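Local coordinates for acyl-coenzyme A oxidase acox-1.1 (Caenorhabditis elegans, PDB 5K3H), which catalyses the FAD-dependent first step of peroxisomal beta-oxidation, desaturating acyl-CoA thioesters to (2E)-enoyl-CoA with release of hydrogen peroxide, at residues B[527-530]-B[531-535]; B[500-503]-B[504-507]. All blocks are in the same frame, centred on the assembly; numbering follows the deposited sequence.

How the contacts relate
Contact 2 (500-503 with 504-507) comes first along the chain, on helix 489-515; contact 1 (527-530 with 531-535) follows on the next helix, 520-553. Both belong to the acyl-CoA oxidase family region 487-667, and their centres are about 9 Å apart, so the two helices touch here. Gln502 NE2 lies 2.9 Å from Glu530 OE1, a probable hydrogen bond, while Ala506 CB packs on Glu530 O and Thr503 on Ala534. Contact 1 contributes Arg533, Ala534 and Ser535 to an ATP site shared between the two subunits of the dimer; contact 2 lies beside it on the neighbouring helix, the Gln502 side chain about 4 Å from that of Tyr581 of the same site.

Contact 1 (B[527-530]-B[531-535]); sequences SSVE and LNRAS
Glu530 and Arg533, three residues apart on helix 520-553, form the charged part of this contact: Glu530 OE2 makes a salt bridge with Arg533 NH1 at 2.6 Å. The carboxylate reaches NH1 at the edge of the guanidinium, near its plane. The two planes are 81° apart, and only OE2 comes close to NH1, with Glu530 OE1 4.0 Å from it. Glu530 is bent at chi2 (-67°), which curls its carboxylate back toward the arginine, whereas Arg533 runs extended from CG to NE. OE2 is also hydrogen-bonded to Tyr601 OH of the second subunit; with OE1 probably bonded as well, to Gln502, the carboxylate is probably held in its charged form.

Two packing contacts each join residues one turn (i, i+4) apart. Val529 CG1 sits over the centre of one guanidinium face, 3.9 Å from Arg533 CZ; its position anti to the backbone N (chi1 174°) carries it there. On another side of the helix, Ser527 CB meets Leu531 CD1 at 3.9 Å.

Backbone bonds of the alpha-helical i to i+4 pattern tie the turns together. Leu531 N donates to Ser527 O at 2.9 Å, Asn532 N to Ser528 O at 2.9 Å and Arg533 N to Val529 O at 3.2 Å; the bond from Ala534 N to Glu530 O is weak. The helix is kinked where Val529 N and Glu530 N lack bonds to the preceding turn, and Val529 N instead bonds Gln338 OE1 of the second subunit.

Arg533, Ala534 and Ser535 belong to the ATP site shared between subunits. Helix 437-456 packs on Leu531, Asn532 and Ser535, and helix 489-515 covers Ser527, Arg533 and Ala534.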
loop_
_atom_site.group_PDB
_atom_site.type_symbol
_atom_site.label_atom_id
_atom_site.label_comp_id
_atom_site.label_asym_id
_atom_site.label_seq_id
_atom_site.Cartn_x
_atom_site.Cartn_y
_atom_site.Cartn_z
ATOM N N SER B 527 -26.689 5.687 -7.941
ATOM C CA SER B 527 -26.536 4.257 -8.172
ATOM C C SER B 527 -25.094 3.824 -8.381
ATOM O O SER B 527 -24.847 2.623 -8.543
ATOM C CB SER B 527 -27.330 3.852 -9.414
ATOM O OG SER B 527 -28.673 4.265 -9.326
ATOM N N SER B 528 -24.137 4.759 -8.336
ATOM C CA SER B 528 -22.828 4.533 -8.952
ATOM C C SER B 528 -22.011 3.472 -8.221
ATOM O O SER B 528 -21.271 2.722 -8.872
ATOM C CB SER B 528 -22.056 5.858 -9.054
ATOM O OG SER B 528 -22.022 6.557 -7.821
ATOM N N VAL B 529 -22.163 3.352 -6.891
ATOM C CA VAL B 529 -21.435 2.316 -6.149
ATOM C C VAL B 529 -21.928 0.934 -6.546
ATOM O O VAL B 529 -21.140 0.005 -6.720
ATOM C CB VAL B 529 -21.571 2.522 -4.631
ATOM C CG1 VAL B 529 -20.937 1.363 -3.894
ATOM C CG2 VAL B 529 -20.967 3.809 -4.200
ATOM N N GLU B 530 -23.245 0.761 -6.647
ATOM C CA GLU B 530 -23.788 -0.512 -7.113
ATOM C C GLU B 530 -23.392 -0.779 -8.558
ATOM O O GLU B 530 -23.182 -1.931 -8.939
ATOM C CB GLU B 530 -25.324 -0.523 -6.973
ATOM C CG GLU B 530 -25.841 -0.433 -5.529
ATOM C CD GLU B 530 -25.530 -1.661 -4.678
ATOM O OE1 GLU B 530 -25.701 -2.778 -5.168
ATOM O OE2 GLU B 530 -25.124 -1.525 -3.508
ATOM N N LEU B 531 -23.307 0.267 -9.381
ATOM C CA LEU B 531 -22.959 0.081 -10.784
ATOM C C LEU B 531 -21.518 -0.375 -10.936
ATOM O O LEU B 531 -21.212 -1.191 -11.805
ATOM C CB LEU B 531 -23.192 1.379 -11.556
ATOM C CG LEU B 531 -24.631 1.886 -11.759
ATOM C CD1 LEU B 531 -24.645 3.377 -12.181
ATOM C CD2 LEU B 531 -25.366 1.012 -12.780
ATOM N N ASN B 532 -20.613 0.143 -10.099
ATOM C CA ASN B 532 -19.218 -0.288 -10.162
ATOM C C ASN B 532 -19.040 -1.725 -9.708
ATOM O O ASN B 532 -18.200 -2.451 -10.259
ATOM C CB ASN B 532 -18.335 0.611 -9.307
ATOM C CG ASN B 532 -17.921 1.836 -10.021
ATOM O OD1 ASN B 532 -18.259 2.037 -11.186
ATOM N ND2 ASN B 532 -17.129 2.650 -9.357
ATOM N N ARG B 533 -19.787 -2.141 -8.676
ATOM C CA ARG B 533 -19.748 -3.534 -8.247
ATOM C C ARG B 533 -20.037 -4.469 -9.415
ATOM O O ARG B 533 -19.376 -5.504 -9.574
ATOM C CB ARG B 533 -20.745 -3.756 -7.105
ATOM C CG ARG B 533 -20.311 -3.141 -5.782
ATOM C CD ARG B 533 -21.365 -3.244 -4.658
ATOM N NE ARG B 533 -20.794 -2.702 -3.417
ATOM C CZ ARG B 533 -21.489 -2.231 -2.389
ATOM N NH1 ARG B 533 -22.816 -2.230 -2.424
ATOM N NH2 ARG B 533 -20.852 -1.749 -1.329
ATOM N N ALA B 534 -21.010 -4.106 -10.255
ATOM C CA ALA B 534 -21.348 -4.920 -11.413
ATOM C C ALA B 534 -20.201 -4.977 -12.414
ATOM O O ALA B 534 -19.933 -6.034 -13.008
ATOM C CB ALA B 534 -22.596 -4.358 -12.072
ATOM N N SER B 535 -19.535 -3.840 -12.640
ATOM C CA SER B 535 -18.441 -3.791 -13.602
ATOM C C SER B 535 -17.285 -4.682 -13.161
ATOM O O SER B 535 -16.632 -5.329 -13.992
ATOM C CB SER B 535 -17.975 -2.343 -13.779
ATOM O OG SER B 535 -19.061 -1.482 -14.074
#

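Contact 2 (B[500-503]-B[504-507]); sequences KRQT and LKAA
Lys505 NZ and Gln502 OE1 are joined by a water, which donates to OE1 at 2.9 Å and accepts a weak hydrogen bond from NZ at 3.3 Å. The bridge is an i to i+3 link on the alpha helix 489-515, in the helical C-terminal region of the acyl-CoA oxidase; the other side-chain contacts here run i to i+4 along the same helix. NZ also forms a salt bridge with Asp594 of the second subunit and a long, weak ion pair with Glu584, two acids that probably favour the protonated ammonium and offset the charge of nearby Arg597 of the second subunit.

Lys505 reaches out fully extended beyond CG, while Gln502 folds at chi2 (63°), which swings its amide across the lysine chain, OE1 4.2 Å from Lys505 CD. NE2 of that amide is turned to Glu530 on the neighbouring helix, and Arg501 pairs with Glu584.

A different side of the helix carries the apolar packing. CG of Lys500 is anti to the backbone N (chi1 172°), which sets it beside Leu504 CD1, 3.7 Å away; farther out the lysine bends at chi3 and NZ leads away to Ser474 and the carbonyl of Ala472. Leu504 CG rests 3.2 Å from Lys500 O. Ala506 CB likewise lies against the preceding turn, 3.3 Å from Gln502 O. This turn packs on helices 437-456 and 520-553, with helix 579-584 against Arg501 and Gln502.

Beneath the side chains run four i to i+4 backbone bonds, the straightest being Leu504 N to Lys500 O at 2.9 Å, with an N-H...O angle of 172°.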
loop_
_atom_site.group_PDB
_atom_site.type_symbol
_atom_site.label_atom_id
_atom_site.label_comp_id
_atom_site.label_asym_id
_atom_site.label_seq_id
_atom_site.Cartn_x
_atom_site.Cartn_y
_atom_site.Cartn_z
ATOM N N LYS B 500 -24.492 -11.272 -13.560
ATOM C CA LYS B 500 -25.774 -10.870 -14.137
ATOM C C LYS B 500 -26.707 -10.299 -13.071
ATOM O O LYS B 500 -27.319 -9.239 -13.266
ATOM C CB LYS B 500 -26.448 -12.049 -14.832
ATOM C CG LYS B 500 -27.884 -11.741 -15.300
ATOM C CD LYS B 500 -28.545 -12.964 -15.926
ATOM C CE LYS B 500 -28.764 -14.053 -14.858
ATOM N NZ LYS B 500 -29.278 -15.340 -15.412
ATOM N N ARG B 501 -26.827 -10.982 -11.926
ATOM C CA ARG B 501 -27.763 -10.498 -10.912
ATOM C C ARG B 501 -27.414 -9.081 -10.464
ATOM O O ARG B 501 -28.295 -8.217 -10.368
ATOM C CB ARG B 501 -27.805 -11.429 -9.707
ATOM C CG ARG B 501 -29.151 -11.382 -9.006
ATOM C CD ARG B 501 -29.115 -12.095 -7.641
ATOM N NE ARG B 501 -28.776 -11.172 -6.554
ATOM C CZ ARG B 501 -27.566 -11.047 -6.017
ATOM N NH1 ARG B 501 -26.565 -11.799 -6.462
ATOM N NH2 ARG B 501 -27.359 -10.178 -5.031
ATOM N N GLN B 502 -26.128 -8.818 -10.200
ATOM C CA GLN B 502 -25.709 -7.486 -9.757
ATOM C C GLN B 502 -25.816 -6.465 -10.891
ATOM O O GLN B 502 -26.093 -5.284 -10.645
ATOM C CB GLN B 502 -24.283 -7.547 -9.184
ATOM C CG GLN B 502 -23.728 -6.227 -8.657
ATOM C CD GLN B 502 -24.501 -5.639 -7.462
ATOM O OE1 GLN B 502 -25.109 -6.362 -6.660
ATOM N NE2 GLN B 502 -24.459 -4.310 -7.335
ATOM N N THR B 503 -25.601 -6.892 -12.130
ATOM C CA THR B 503 -25.769 -5.986 -13.263
ATOM C C THR B 503 -27.220 -5.537 -13.415
ATOM O O THR B 503 -27.499 -4.342 -13.596
ATOM C CB THR B 503 -25.264 -6.649 -14.537
ATOM O OG1 THR B 503 -23.848 -6.813 -14.434
ATOM C CG2 THR B 503 -25.609 -5.820 -15.761
ATOM N N LEU B 504 -28.160 -6.484 -13.395
ATOM C CA LEU B 504 -29.562 -6.110 -13.560
ATOM C C LEU B 504 -30.079 -5.342 -12.341
ATOM O O LEU B 504 -30.886 -4.410 -12.477
ATOM C CB LEU B 504 -30.404 -7.361 -13.806
ATOM C CG LEU B 504 -29.926 -8.277 -14.946
ATOM C CD1 LEU B 504 -30.814 -9.522 -15.011
ATOM C CD2 LEU B 504 -29.826 -7.606 -16.320
ATOM N N LYS B 505 -29.635 -5.723 -11.139
ATOM C CA LYS B 505 -30.085 -5.020 -9.944
ATOM C C LYS B 505 -29.658 -3.557 -9.989
ATOM O O LYS B 505 -30.485 -2.644 -9.836
ATOM C CB LYS B 505 -29.517 -5.705 -8.704
ATOM C CG LYS B 505 -29.888 -5.013 -7.419
ATOM C CD LYS B 505 -29.191 -5.601 -6.205
ATOM C CE LYS B 505 -29.584 -4.824 -4.946
ATOM N NZ LYS B 505 -29.302 -5.601 -3.723
ATOM N N ALA B 506 -28.383 -3.312 -10.299
ATOM C CA ALA B 506 -27.878 -1.946 -10.338
ATOM C C ALA B 506 -28.527 -1.143 -11.453
ATOM O O ALA B 506 -28.865 0.029 -11.259
ATOM C CB ALA B 506 -26.362 -1.962 -10.521
ATOM N N ALA B 507 -28.728 -1.752 -12.622
ATOM C CA ALA B 507 -29.377 -1.024 -13.710
ATOM C C ALA B 507 -30.823 -0.680 -13.352
ATOM O O ALA B 507 -31.276 0.452 -13.568
ATOM C CB ALA B 507 -29.276 -1.825 -15.014
HETATM O O HOH W 1 -26.045 -5.489 -4.082
#